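Local structure of beta-lactamase (Francisella tularensis subsp. tularensis, 3P09) at residues Ser27-Asn30 and Leu31-Lys34; Ser64-Lys67 and Phe68-Gly72; Ile201-Lys204 and Tyr205-Asn209; Gly231-Gln235 and Tyr236-Asn240. The protein probably hydrolyses beta-lactam antibiotics to substituted beta-amino acids, acting as a class A beta-lactamase. All blocks are in the same frame, centred on the assembly; numbering follows the deposited sequence.

Interaction 1 (Ser27-Asn30 and Leu31-Lys34)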
ATOM      1  N   SER A  27      14.291  17.135 -10.614  1.00 30.48           N
ATOM      2  CA  SER A  27      14.016  15.933 -11.389  1.00 36.09           C
ATOM      3  C   SER A  27      12.575  15.446 -11.219  1.00 26.89           C
ATOM      4  O   SER A  27      11.945  15.004 -12.177  1.00 30.29           O
ATOM      5  CB  SER A  27      15.017  14.832 -11.042  1.00 44.37           C
ATOM      6  OG  SER A  27      16.266  15.103 -11.651  1.00 45.32           O
ATOM      7  N   PHE A  28      12.047  15.534 -10.007  1.00 27.88           N
ATOM      8  CA  PHE A  28      10.657  15.153  -9.791  1.00 25.56           C
ATOM      9  C   PHE A  28       9.723  16.131 -10.501  1.00 29.55           C
ATOM     10  O   PHE A  28       8.730  15.728 -11.099  1.00 28.68           O
ATOM     11  CB  PHE A  28      10.354  15.071  -8.294  1.00 24.27           C
ATOM     12  CG  PHE A  28      11.139  13.995  -7.587  1.00 28.55           C
ATOM     13  CD1 PHE A  28      11.322  12.756  -8.180  1.00 31.99           C
ATOM     14  CD2 PHE A  28      11.712  14.230  -6.349  1.00 29.87           C
ATOM     15  CE1 PHE A  28      12.052  11.765  -7.543  1.00 34.76           C
ATOM     16  CE2 PHE A  28      12.448  13.238  -5.698  1.00 30.92           C
ATOM     17  CZ  PHE A  28      12.616  12.005  -6.296  1.00 28.07           C
ATOM     18  N   LYS A  29      10.049  17.420 -10.440  1.00 28.99           N
ATOM     19  CA  LYS A  29       9.290  18.437 -11.164  1.00 29.67           C
ATOM     20  C   LYS A  29       9.279  18.195 -12.676  1.00 28.66           C
ATOM     21  O   LYS A  29       8.275  18.437 -13.345  1.00 32.31           O
ATOM     22  CB  LYS A  29       9.845  19.839 -10.871  1.00 32.32           C
ATOM     23  CG  LYS A  29       9.101  20.962 -11.584  1.00 37.13           C
ATOM     24  CD  LYS A  29       7.668  21.092 -11.091  1.00 43.88           C
ATOM     25  CE  LYS A  29       6.959  22.235 -11.805  1.00 57.26           C
ATOM     26  NZ  LYS A  29       5.634  22.558 -11.209  1.00 58.86           N
ATOM     27  N   ASN A  30      10.397  17.725 -13.219  1.00 33.45           N
ATOM     28  CA  ASN A  30      10.442  17.387 -14.635  1.00 31.53           C
ATOM     29  C   ASN A  30       9.468  16.261 -14.976  1.00 30.50           C
ATOM     30  O   ASN A  30       8.839  16.277 -16.036  1.00 28.07           O
ATOM     31  CB  ASN A  30      11.866  17.040 -15.080  1.00 46.08           C
ATOM     32  CG  ASN A  30      12.781  18.258 -15.116  1.00 63.76           C
ATOM     33  OD1 ASN A  30      12.316  19.401 -15.181  1.00 61.59           O
ATOM     34  ND2 ASN A  30      14.091  18.018 -15.081  1.00 71.00           N
ATOM     35  N   LEU A  31       9.332  15.290 -14.074  1.00 28.82           N
ATOM     36  CA  LEU A  31       8.381  14.205 -14.303  1.00 28.65           C
ATOM     37  C   LEU A  31       6.952  14.735 -14.369  1.00 31.32           C
ATOM     38  O   LEU A  31       6.155  14.282 -15.195  1.00 29.88           O
ATOM     39  CB  LEU A  31       8.497  13.126 -13.219  1.00 26.53           C
ATOM     40  CG  LEU A  31       9.837  12.387 -13.108  1.00 23.32           C
ATOM     41  CD1 LEU A  31       9.784  11.386 -11.951  1.00 20.58           C
ATOM     42  CD2 LEU A  31      10.177  11.680 -14.411  1.00 26.87           C
ATOM     43  N   GLU A  32       6.631  15.687 -13.494  1.00 29.30           N
ATOM     44  CA  GLU A  32       5.305  16.304 -13.486  1.00 32.31           C
ATOM     45  C   GLU A  32       5.021  17.069 -14.778  1.00 33.36           C
ATOM     46  O   GLU A  32       3.933  16.966 -15.342  1.00 32.92           O
ATOM     47  CB  GLU A  32       5.136  17.215 -12.260  1.00 26.64           C
ATOM     48  CG  GLU A  32       4.881  16.415 -10.982  1.00 25.72           C
ATOM     49  CD  GLU A  32       4.935  17.248  -9.709  1.00 29.50           C
ATOM     50  OE1 GLU A  32       5.478  18.370  -9.738  1.00 29.50           O
ATOM     51  OE2 GLU A  32       4.436  16.769  -8.662  1.00 27.25           O
ATOM     52  N   ASN A  33       6.007  17.831 -15.237  1.00 29.05           N
ATOM     53  CA  ASN A  33       5.898  18.569 -16.489  1.00 34.62           C
ATOM     54  C   ASN A  33       5.680  17.631 -17.663  1.00 37.41           C
ATOM     55  O   ASN A  33       4.910  17.914 -18.584  1.00 34.09           O
ATOM     56  CB  ASN A  33       7.172  19.374 -16.728  1.00 36.39           C
ATOM     57  CG  ASN A  33       7.301  20.551 -15.780  1.00 41.88           C
ATOM     58  OD1 ASN A  33       6.306  21.042 -15.253  1.00 38.43           O
ATOM     59  ND2 ASN A  33       8.533  21.011 -15.560  1.00 44.01           N
ATOM     60  N   LYS A  34       6.381  16.507 -17.617  1.00 31.23           N
ATOM     61  CA  LYS A  34       6.346  15.524 -18.681  1.00 34.28           C
ATOM     62  C   LYS A  34       4.990  14.816 -18.754  1.00 31.01           C
ATOM     63  O   LYS A  34       4.452  14.600 -19.846  1.00 29.12           O
ATOM     64  CB  LYS A  34       7.479  14.517 -18.452  1.00 39.21           C
ATOM     65  CG  LYS A  34       7.675  13.485 -19.531  1.00 41.88           C
ATOM     66  CD  LYS A  34       8.925  12.659 -19.216  1.00 45.20           C
ATOM     67  CE  LYS A  34       9.079  11.470 -20.148  1.00 38.34           C
ATOM     68  NZ  LYS A  34      10.064  10.493 -19.611  1.00 38.27           N
TER
HETATM   69  O   HOH W   1       4.444  20.338 -11.116  1.00 39.91           O
HETATM   70  O   HOH W   2      10.547  20.297 -17.708  1.00 50.06           O

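Interaction 2 (Ser64-Lys67 and Phe68-Gly72)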
ATOM      1  N   SER A  64      -5.997   0.860  -3.531  1.00 17.57           N
ATOM      2  CA  SER A  64      -5.762  -0.429  -2.893  1.00 17.58           C
ATOM      3  C   SER A  64      -4.626  -0.436  -1.878  1.00 22.59           C
ATOM      4  O   SER A  64      -4.442  -1.416  -1.171  1.00 18.44           O
ATOM      5  CB  SER A  64      -5.499  -1.507  -3.945  1.00 22.09           C
ATOM      6  OG  SER A  64      -6.720  -1.944  -4.509  1.00 24.33           O
ATOM      7  N   VAL A  65      -3.859   0.641  -1.793  1.00 18.41           N
ATOM      8  CA  VAL A  65      -2.787   0.673  -0.795  1.00 18.16           C
ATOM      9  C   VAL A  65      -3.333   0.486   0.638  1.00 18.00           C
ATOM     10  O   VAL A  65      -2.647  -0.036   1.518  1.00 18.97           O
ATOM     11  CB  VAL A  65      -1.952   1.962  -0.909  1.00 21.43           C
ATOM     12  CG1 VAL A  65      -0.923   2.046   0.221  1.00 21.62           C
ATOM     13  CG2 VAL A  65      -1.245   2.004  -2.264  1.00 16.40           C
ATOM     14  N   PHE A  66      -4.572   0.905   0.872  1.00 16.04           N
ATOM     15  CA  PHE A  66      -5.159   0.760   2.203  1.00 12.85           C
ATOM     16  C   PHE A  66      -5.074  -0.698   2.667  1.00 19.09           C
ATOM     17  O   PHE A  66      -5.102  -0.979   3.861  1.00 17.66           O
ATOM     18  CB  PHE A  66      -6.617   1.262   2.227  1.00 19.72           C
ATOM     19  CG  PHE A  66      -7.645   0.203   1.911  1.00 21.23           C
ATOM     20  CD1 PHE A  66      -7.974  -0.099   0.595  1.00 22.94           C
ATOM     21  CD2 PHE A  66      -8.303  -0.473   2.935  1.00 21.66           C
ATOM     22  CE1 PHE A  66      -8.924  -1.069   0.309  1.00 22.26           C
ATOM     23  CE2 PHE A  66      -9.242  -1.446   2.656  1.00 25.09           C
ATOM     24  CZ  PHE A  66      -9.554  -1.748   1.340  1.00 22.46           C
ATOM     25  N   LYS A  67      -4.965  -1.635   1.727  1.00 17.10           N
ATOM     26  CA  LYS A  67      -4.988  -3.046   2.123  1.00 22.84           C
ATOM     27  C   LYS A  67      -3.830  -3.449   3.056  1.00 26.26           C
ATOM     28  O   LYS A  67      -3.969  -4.394   3.826  1.00 18.83           O
ATOM     29  CB  LYS A  67      -5.089  -3.968   0.893  1.00 19.24           C
ATOM     30  CG  LYS A  67      -6.448  -3.835   0.190  1.00 20.32           C
ATOM     31  CD  LYS A  67      -6.431  -4.387  -1.237  1.00 19.48           C
ATOM     32  CE  LYS A  67      -7.798  -4.150  -1.899  1.00 19.37           C
ATOM     33  NZ  LYS A  67      -7.783  -4.569  -3.334  1.00 20.20           N
ATOM     34  N   PHE A  68      -2.698  -2.746   3.009  1.00 19.62           N
ATOM     35  CA  PHE A  68      -1.622  -3.099   3.943  1.00 19.68           C
ATOM     36  C   PHE A  68      -1.892  -2.584   5.358  1.00 20.43           C
ATOM     37  O   PHE A  68      -1.473  -3.196   6.343  1.00 20.15           O
ATOM     38  CB  PHE A  68      -0.207  -2.736   3.422  1.00 18.86           C
ATOM     39  CG  PHE A  68       0.249  -1.314   3.730  1.00 18.02           C
ATOM     40  CD1 PHE A  68       0.618  -0.938   5.023  1.00 18.25           C
ATOM     41  CD2 PHE A  68       0.367  -0.380   2.701  1.00 17.47           C
ATOM     42  CE1 PHE A  68       1.062   0.355   5.295  1.00 17.38           C
ATOM     43  CE2 PHE A  68       0.807   0.931   2.965  1.00 20.05           C
ATOM     44  CZ  PHE A  68       1.155   1.290   4.265  1.00 14.18           C
ATOM     45  N   LEU A  69      -2.614  -1.474   5.461  1.00 18.60           N
ATOM     46  CA  LEU A  69      -3.061  -0.982   6.770  1.00 17.08           C
ATOM     47  C   LEU A  69      -4.047  -1.957   7.405  1.00 21.04           C
ATOM     48  O   LEU A  69      -4.015  -2.223   8.614  1.00 21.26           O
ATOM     49  CB  LEU A  69      -3.744   0.372   6.612  1.00 18.52           C
ATOM     50  CG  LEU A  69      -2.821   1.469   6.102  1.00 18.73           C
ATOM     51  CD1 LEU A  69      -3.631   2.756   5.826  1.00 17.09           C
ATOM     52  CD2 LEU A  69      -1.737   1.734   7.122  1.00 23.21           C
ATOM     53  N   LEU A  70      -4.933  -2.476   6.569  1.00 18.38           N
ATOM     54  CA  LEU A  70      -5.944  -3.438   6.996  1.00 18.69           C
ATOM     55  C   LEU A  70      -5.286  -4.708   7.522  1.00 19.92           C
ATOM     56  O   LEU A  70      -5.665  -5.229   8.567  1.00 20.70           O
ATOM     57  CB  LEU A  70      -6.858  -3.770   5.815  1.00 21.78           C
ATOM     58  CG  LEU A  70      -7.877  -4.895   6.013  1.00 23.25           C
ATOM     59  CD1 LEU A  70      -8.803  -4.594   7.196  1.00 26.15           C
ATOM     60  CD2 LEU A  70      -8.681  -5.171   4.741  1.00 20.31           C
ATOM     61  N   VAL A  71      -4.298  -5.208   6.787  1.00 18.97           N
ATOM     62  CA  VAL A  71      -3.590  -6.410   7.210  1.00 15.43           C
ATOM     63  C   VAL A  71      -2.785  -6.148   8.487  1.00 22.42           C
ATOM     64  O   VAL A  71      -2.734  -6.983   9.390  1.00 19.03           O
ATOM     65  CB  VAL A  71      -2.728  -6.965   6.066  1.00 15.60           C
ATOM     66  CG1 VAL A  71      -1.707  -7.954   6.585  1.00 14.23           C
ATOM     67  CG2 VAL A  71      -3.639  -7.607   5.045  1.00 16.62           C
ATOM     68  N   GLY A  72      -2.187  -4.968   8.580  1.00 19.39           N
ATOM     69  CA  GLY A  72      -1.552  -4.562   9.817  1.00 19.12           C
ATOM     70  C   GLY A  72      -2.524  -4.616  10.995  1.00 22.49           C
ATOM     71  O   GLY A  72      -2.207  -5.131  12.067  1.00 22.75           O
TER

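Interaction 3 (Ile201-Lys204 and Tyr205-Asn209)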
ATOM      1  N   ILE A 201       5.718 -11.754   9.668  1.00 20.86           N
ATOM      2  CA  ILE A 201       4.586 -12.205   8.863  1.00 15.88           C
ATOM      3  C   ILE A 201       4.176 -11.122   7.888  1.00 17.68           C
ATOM      4  O   ILE A 201       3.918 -11.381   6.699  1.00 20.93           O
ATOM      5  CB  ILE A 201       3.388 -12.567   9.778  1.00 18.99           C
ATOM      6  CG1 ILE A 201       3.699 -13.867  10.544  1.00 24.85           C
ATOM      7  CG2 ILE A 201       2.114 -12.715   8.957  1.00 21.10           C
ATOM      8  CD1 ILE A 201       2.724 -14.185  11.672  1.00 23.17           C
ATOM      9  N   PHE A 202       4.118  -9.894   8.392  1.00 18.88           N
ATOM     10  CA  PHE A 202       3.774  -8.749   7.568  1.00 19.84           C
ATOM     11  C   PHE A 202       4.770  -8.596   6.416  1.00 17.35           C
ATOM     12  O   PHE A 202       4.394  -8.437   5.253  1.00 16.41           O
ATOM     13  CB  PHE A 202       3.760  -7.497   8.444  1.00 21.10           C
ATOM     14  CG  PHE A 202       3.414  -6.232   7.709  1.00 17.10           C
ATOM     15  CD1 PHE A 202       2.108  -5.979   7.320  1.00 18.56           C
ATOM     16  CD2 PHE A 202       4.389  -5.280   7.448  1.00 18.29           C
ATOM     17  CE1 PHE A 202       1.777  -4.805   6.663  1.00 19.41           C
ATOM     18  CE2 PHE A 202       4.073  -4.100   6.787  1.00 21.24           C
ATOM     19  CZ  PHE A 202       2.765  -3.859   6.396  1.00 22.45           C
ATOM     20  N   ILE A 203       6.046  -8.641   6.754  1.00 19.15           N
ATOM     21  CA  ILE A 203       7.108  -8.528   5.765  1.00 17.83           C
ATOM     22  C   ILE A 203       7.000  -9.613   4.697  1.00 15.22           C
ATOM     23  O   ILE A 203       7.133  -9.340   3.506  1.00 20.32           O
ATOM     24  CB  ILE A 203       8.475  -8.634   6.458  1.00 18.15           C
ATOM     25  CG1 ILE A 203       8.792  -7.308   7.161  1.00 23.93           C
ATOM     26  CG2 ILE A 203       9.561  -9.014   5.458  1.00 26.71           C
ATOM     27  CD1 ILE A 203       9.962  -7.392   8.140  1.00 27.35           C
ATOM     28  N   LYS A 204       6.756 -10.847   5.120  1.00 18.30           N
ATOM     29  CA  LYS A 204       6.622 -11.940   4.157  1.00 18.95           C
ATOM     30  C   LYS A 204       5.442 -11.728   3.188  1.00 18.19           C
ATOM     31  O   LYS A 204       5.568 -11.975   1.986  1.00 19.04           O
ATOM     32  CB  LYS A 204       6.538 -13.294   4.875  1.00 25.27           C
ATOM     33  CG  LYS A 204       6.489 -14.519   3.954  1.00 29.63           C
ATOM     34  CD  LYS A 204       7.684 -14.569   3.001  1.00 33.97           C
ATOM     35  CE  LYS A 204       7.911 -15.970   2.426  1.00 31.35           C
ATOM     36  NZ  LYS A 204       6.811 -16.428   1.527  1.00 30.33           N
ATOM     37  N   TYR A 205       4.299 -11.266   3.694  1.00 19.00           N
ATOM     38  CA  TYR A 205       3.176 -10.961   2.798  1.00 14.54           C
ATOM     39  C   TYR A 205       3.581  -9.958   1.714  1.00 16.96           C
ATOM     40  O   TYR A 205       3.263 -10.117   0.531  1.00 17.42           O
ATOM     41  CB  TYR A 205       2.010 -10.316   3.547  1.00 15.76           C
ATOM     42  CG  TYR A 205       1.245 -11.151   4.550  1.00 19.24           C
ATOM     43  CD1 TYR A 205       0.884 -12.467   4.293  1.00 19.58           C
ATOM     44  CD2 TYR A 205       0.836 -10.577   5.752  1.00 12.10           C
ATOM     45  CE1 TYR A 205       0.147 -13.204   5.246  1.00 18.40           C
ATOM     46  CE2 TYR A 205       0.113 -11.286   6.690  1.00 21.19           C
ATOM     47  CZ  TYR A 205      -0.237 -12.592   6.438  1.00 16.95           C
ATOM     48  OH  TYR A 205      -0.960 -13.250   7.424  1.00 20.13           O
ATOM     49  N   LEU A 206       4.230  -8.882   2.136  1.00 17.07           N
ATOM     50  CA  LEU A 206       4.623  -7.818   1.215  1.00 18.14           C
ATOM     51  C   LEU A 206       5.608  -8.328   0.168  1.00 17.48           C
ATOM     52  O   LEU A 206       5.556  -7.938  -1.008  1.00 18.60           O
ATOM     53  CB  LEU A 206       5.255  -6.673   2.000  1.00 19.47           C
ATOM     54  CG  LEU A 206       4.317  -5.829   2.861  1.00 22.25           C
ATOM     55  CD1 LEU A 206       5.171  -4.823   3.611  1.00 20.68           C
ATOM     56  CD2 LEU A 206       3.245  -5.134   2.017  1.00 21.55           C
ATOM     57  N   GLN A 207       6.521  -9.190   0.602  1.00 15.83           N
ATOM     58  CA  GLN A 207       7.485  -9.794  -0.308  1.00 19.88           C
ATOM     59  C   GLN A 207       6.862 -10.790  -1.284  1.00 24.03           C
ATOM     60  O   GLN A 207       7.397 -11.014  -2.373  1.00 20.68           O
ATOM     61  CB  GLN A 207       8.620 -10.465   0.477  1.00 21.06           C
ATOM     62  CG  GLN A 207       9.498  -9.457   1.243  1.00 17.97           C
ATOM     63  CD  GLN A 207      10.591 -10.134   2.033  1.00 22.07           C
ATOM     64  OE1 GLN A 207      10.497 -11.313   2.344  1.00 22.69           O
ATOM     65  NE2 GLN A 207      11.641  -9.389   2.359  1.00 20.51           N
ATOM     66  N   ASP A 208       5.747 -11.397  -0.892  1.00 20.35           N
ATOM     67  CA  ASP A 208       5.045 -12.335  -1.769  1.00 20.12           C
ATOM     68  C   ASP A 208       4.239 -11.631  -2.859  1.00 19.35           C
ATOM     69  O   ASP A 208       3.783 -12.271  -3.809  1.00 21.73           O
ATOM     70  CB  ASP A 208       4.085 -13.214  -0.959  1.00 28.00           C
ATOM     71  CG  ASP A 208       4.793 -14.310  -0.194  1.00 33.87           C
ATOM     72  OD1 ASP A 208       5.997 -14.548  -0.449  1.00 26.84           O
ATOM     73  OD2 ASP A 208       4.128 -14.941   0.658  1.00 32.80           O
ATOM     74  N   ASN A 209       4.021 -10.325  -2.711  1.00 20.79           N
ATOM     75  CA  ASN A 209       3.194  -9.589  -3.662  1.00 21.01           C
ATOM     76  C   ASN A 209       3.772  -9.579  -5.076  1.00 25.68           C
ATOM     77  O   ASN A 209       4.969  -9.420  -5.253  1.00 24.26           O
ATOM     78  CB  ASN A 209       2.976  -8.136  -3.205  1.00 20.83           C
ATOM     79  CG  ASN A 209       2.186  -7.325  -4.217  1.00 25.00           C
ATOM     80  OD1 ASN A 209       2.537  -6.182  -4.540  1.00 26.54           O
ATOM     81  ND2 ASN A 209       1.129  -7.926  -4.752  1.00 15.96           N
TER

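Interaction 4 (Gly231-Gln235 and Tyr236-Asn240). With SO4 (sulfate ion), chain F.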
ATOM      1  N   GLY A 231      -1.450   0.398  -5.631  1.00 13.94           N
ATOM      2  CA  GLY A 231      -2.804   0.908  -5.633  1.00 18.75           C
ATOM      3  C   GLY A 231      -3.073   1.511  -6.992  1.00 21.57           C
ATOM      4  O   GLY A 231      -2.228   2.211  -7.549  1.00 20.20           O
ATOM      5  N   THR A 232      -4.256   1.238  -7.527  1.00 20.79           N
ATOM      6  CA  THR A 232      -4.632   1.746  -8.831  1.00 20.57           C
ATOM      7  C   THR A 232      -6.133   2.059  -8.820  1.00 26.78           C
ATOM      8  O   THR A 232      -6.948   1.142  -8.904  1.00 24.91           O
ATOM      9  CB  THR A 232      -4.326   0.691  -9.920  1.00 24.01           C
ATOM     10  OG1 THR A 232      -3.034   0.110  -9.682  1.00 22.30           O
ATOM     11  CG2 THR A 232      -4.333   1.331 -11.277  1.00 28.00           C
ATOM     12  N   CYS A 233      -6.508   3.334  -8.695  1.00 21.72           N
ATOM     13  CA  CYS A 233      -7.933   3.675  -8.557  1.00 23.66           C
ATOM     14  C   CYS A 233      -8.768   3.418  -9.810  1.00 27.26           C
ATOM     15  O   CYS A 233      -9.957   3.068  -9.717  1.00 23.33           O
ATOM     16  CB  CYS A 233      -8.132   5.135  -8.094  1.00 24.76           C
ATOM     17  SG  CYS A 233      -7.846   5.356  -6.317  1.00 28.76           S
ATOM     18  N   GLY A 234      -8.160   3.633 -10.973  1.00 26.56           N
ATOM     19  CA  GLY A 234      -8.883   3.597 -12.230  1.00 27.27           C
ATOM     20  C   GLY A 234      -9.534   4.931 -12.542  1.00 29.14           C
ATOM     21  O   GLY A 234     -10.372   5.033 -13.443  1.00 30.17           O
ATOM     22  N   GLN A 235      -9.163   5.958 -11.785  1.00 21.23           N
ATOM     23  CA  GLN A 235      -9.546   7.319 -12.124  1.00 24.35           C
ATOM     24  C   GLN A 235      -8.473   8.283 -11.634  1.00 21.75           C
ATOM     25  O   GLN A 235      -7.651   7.916 -10.797  1.00 19.25           O
ATOM     26  CB  GLN A 235     -10.905   7.671 -11.527  1.00 28.36           C
ATOM     27  CG  GLN A 235     -11.011   7.440 -10.038  1.00 29.17           C
ATOM     28  CD  GLN A 235     -12.173   8.197  -9.413  1.00 38.82           C
ATOM     29  OE1 GLN A 235     -13.268   8.262  -9.977  1.00 41.55           O
ATOM     30  NE2 GLN A 235     -11.931   8.784  -8.241  1.00 31.18           N
ATOM     31  N   TYR A 236      -8.493   9.503 -12.166  1.00 21.73           N
ATOM     32  CA  TYR A 236      -7.497  10.532 -11.852  1.00 20.63           C
ATOM     33  C   TYR A 236      -6.070  10.006 -11.980  1.00 19.71           C
ATOM     34  O   TYR A 236      -5.178  10.402 -11.217  1.00 23.57           O
ATOM     35  CB  TYR A 236      -7.737  11.131 -10.463  1.00 20.80           C
ATOM     36  CG  TYR A 236      -9.052  11.861 -10.355  1.00 20.52           C
ATOM     37  CD1 TYR A 236      -9.265  13.060 -11.035  1.00 21.92           C
ATOM     38  CD2 TYR A 236     -10.087  11.350  -9.581  1.00 26.56           C
ATOM     39  CE1 TYR A 236     -10.479  13.730 -10.942  1.00 30.25           C
ATOM     40  CE2 TYR A 236     -11.302  12.013  -9.483  1.00 28.49           C
ATOM     41  CZ  TYR A 236     -11.493  13.196 -10.163  1.00 26.46           C
ATOM     42  OH  TYR A 236     -12.702  13.849 -10.054  1.00 27.09           O
ATOM     43  N   ALA A 237      -5.870   9.119 -12.952  1.00 24.52           N
ATOM     44  CA  ALA A 237      -4.570   8.499 -13.209  1.00 23.86           C
ATOM     45  C   ALA A 237      -3.903   7.968 -11.937  1.00 22.38           C
ATOM     46  O   ALA A 237      -2.689   7.786 -11.908  1.00 23.48           O
ATOM     47  CB  ALA A 237      -3.646   9.494 -13.917  1.00 19.86           C
ATOM     48  N   ALA A 238      -4.688   7.706 -10.891  1.00 21.48           N
ATOM     49  CA  ALA A 238      -4.100   7.396  -9.582  1.00 19.62           C
ATOM     50  C   ALA A 238      -3.349   6.080  -9.620  1.00 22.61           C
ATOM     51  O   ALA A 238      -3.936   5.017  -9.851  1.00 21.79           O
ATOM     52  CB  ALA A 238      -5.169   7.382  -8.474  1.00 18.38           C
ATOM     53  N   THR A 239      -2.046   6.159  -9.386  1.00 16.21           N
ATOM     54  CA  THR A 239      -1.171   4.996  -9.506  1.00 17.65           C
ATOM     55  C   THR A 239      -0.170   5.058  -8.360  1.00 20.93           C
ATOM     56  O   THR A 239       0.593   6.019  -8.268  1.00 19.89           O
ATOM     57  CB  THR A 239      -0.399   5.043 -10.850  1.00 20.03           C
ATOM     58  OG1 THR A 239      -1.288   5.421 -11.917  1.00 20.04           O
ATOM     59  CG2 THR A 239       0.223   3.685 -11.170  1.00 23.94           C
ATOM     60  N   ASN A 240      -0.191   4.062  -7.470  1.00 18.38           N
ATOM     61  CA  ASN A 240       0.641   4.119  -6.260  1.00 14.12           C
ATOM     62  C   ASN A 240       1.493   2.879  -6.086  1.00 16.98           C
ATOM     63  O   ASN A 240       1.145   1.796  -6.557  1.00 16.55           O
ATOM     64  CB  ASN A 240      -0.209   4.259  -4.978  1.00 14.73           C
ATOM     65  CG  ASN A 240      -1.140   5.459  -4.986  1.00 18.63           C
ATOM     66  OD1 ASN A 240      -0.888   6.470  -5.631  1.00 20.42           O
ATOM     67  ND2 ASN A 240      -2.219   5.351  -4.225  1.00 16.51           N
TER
HETATM   68  S   SO4 F 288      -3.995  -2.579  -7.522  1.00 38.81           S
HETATM   69  O1  SO4 F 288      -3.481  -2.340  -8.853  1.00 46.44           O
HETATM   70  O2  SO4 F 288      -5.116  -1.687  -7.243  1.00 54.17           O
HETATM   71  O3  SO4 F 288      -4.441  -3.952  -7.460  1.00 46.41           O
HETATM   72  O4  SO4 F 288      -2.949  -2.327  -6.549  1.00 53.95           O
HETATM   73  O   HOH W   3      -5.779   4.473 -11.826  1.00 24.42           O

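Interaction 1 (Ser27-Asn30 and Leu31-Lys34)
K29 and E32, one turn apart on helix 24-35, join charged ends through a water. K29 NZ and E32 OE1 stand 4.4 Å apart, beyond a salt bridge, and water 1 bridges them, giving a hydrogen bond to OE1 and taking one from NZ. The lysine starts with CG anti to the backbone N (chi1 -180°) and bends at chi2, which carries CD across the glutamate at about a right angle, 3.7 Å from E32 OE1. A second water links N30 OD1 to N33 ND2, whose amide planes are turned 42° from each other. Backbone bonds tie the two turns together, the shortest from K34 N to N30 O at 2.9 Å. The apolar contact lies on another side of the helix: L31 CD1 reaches the edge of the F28 ring, 4.3 Å from F28 CD1, and S27, F28 and L31 rest on helix 271-289. E32 also bonds I39 N and Y54 OH, and K34 NZ bonds Q276 OE1, which fastens this N-terminal helix to the sheet and to the C-terminal helix. With several hydrogen bonds on its carboxylate and a lysine nearby, E32 is probably held as the anion.

Interaction 2 (Ser64-Lys67 and Phe68-Gly72)
V65 and F68 form the tight part of this contact, where a 3-10 turn passes into helix 66-80. Their side chains run side by side in the same direction, and V65 CG1 reaches 3.4 Å from F68 CE2. The F68 CG lies between the backbone N and the carbonyl carbon (chi1 87°), which brings the ring back beside V65, its CD2 only 3.3 Å from V65 O. That same oxygen accepts the hydrogen bond of F68 N at 3.1 Å, with the donor 42° out of the carbonyl plane. I181 of helix 178-190 covers both side chains.

One turn on, the fit is looser: L70 CD2 comes obliquely to the F66 ring, 4.3 Å from F66 CE2. L70 also packs on helix 127-137, while V71 faces helix 115-123.

On the more open side S64 is partly exposed, while the K67 side chain runs to it from within the protein; the two are the pair of an SxxK motif, consistent with the nucleophile and lysine of class A enzymes. The lysine is extended beyond CG and runs back beside the helix start, placing NZ 3.1 Å from S64 OG, to which it donates. NZ also bonds S125 O and has a long, weak ion pair with E161 OE2. S64 OG in turn has weak bonds to E161, S125 and a sulfate.

Hydrophobic residues thus fix the helix start on the protein core, while the polar pair meets the sulfate-bearing pocket. This chemistry implies a serine hydroxyl set within a polar network, as expected at a serine beta-lactamase active site.

Interaction 3 (Ile201-Lys204 and Tyr205-Asn209)
Y205 lies side by side with I201, one turn back on helix 196-208, and I201 CG2 touches Y205 CE2 at 3.3 Å. I201 O sits over one face of the ring near its rim while also accepting the hydrogen bond of Y205 N at 3.0 Å. The tyrosine hydroxyl is held by S116 OG and N119 ND2 of helix 115-123. L206 packs on F202 instead: its CG stands over the rim of one F202 ring face, and CD1 comes within 3.4 Å of F202 CE2. The i to i+4 pairing is that of a helix lying against the all-helical side of the class A fold, with F202 and Y205 meeting helix 66-80 and L206 reaching helix 178-190. Q207 runs alongside I203 in the same direction, its amide carbon CD 3.7 Å from I203 CG2. D208 closes the series with a salt bridge: K204, bent at chi2 and at chi4 (66°), curls its end over to the carboxylate, where NZ meets the syn lone pair of D208 OD1 at 2.8 Å and bonds OD2 weakly. D208 N meanwhile bonds K204 O at 2.9 Å.

Interaction 4 (Gly231-Gln235 and Tyr236-Asn240)
Q235 lies beside Y236 at the tip of the hairpin joining strands 225-232 and 239-246. Its CB sits 3.1 Å from Y236 N. CG, placed between the backbone N and the carbonyl carbon (chi1 54°), comes 4.0 Å from Y236 CD2, and CD then runs past the same ring edge. At the tip Q235 NE2 lies at the ring edge, 3.4 Å from Y236 CD2, with the amide turned 82° from the ring. Q235 to A238 form a type I' turn. Beneath it C233 CB meets A238 CB at 3.7 Å, C233 N bonds A238 O, and water 3 joins that oxygen to G234 N. C233 is disulfide-bonded to C63. Farther down, G231 and N240 make an antiparallel hydrogen-bonded pair, N240 N reaching G231 O at 2.8 Å, and the N240 amide bonds P61 O. T232 OG1 bonds sulfate O1 at 2.6 Å and R215, while T232 N adds a weak bond to O2. S125 and T230 hydroxyls bind the same ion. A strand end that carries the glycine of a K(T/S)G-type motif and gathers an anion in this way is consistent with the place where class A enzymes receive the substrate carboxylate.

In the fold
From the N terminus, helix 24-35 holds interaction 1, packed on the C-terminal helix 271-289 and tied to strands 38-44 and 53-54, its centre 29 Å from that of interaction 2. The four contacts follow in series along the chain; none nests or crosses, and each closes one or two helical turns or, in interaction 4, a hairpin. Interaction 2 begins helix 66-80 near the middle of the protein and touches both later contacts: F68 and V71 meet F202 and Y205 of interaction 3, and V65 packs on G231 and N240 of interaction 4. It thereby joins the helical part to strands 225-232 and 239-246. Interactions 3 and 4 stay about 8 Å apart at their nearest atoms.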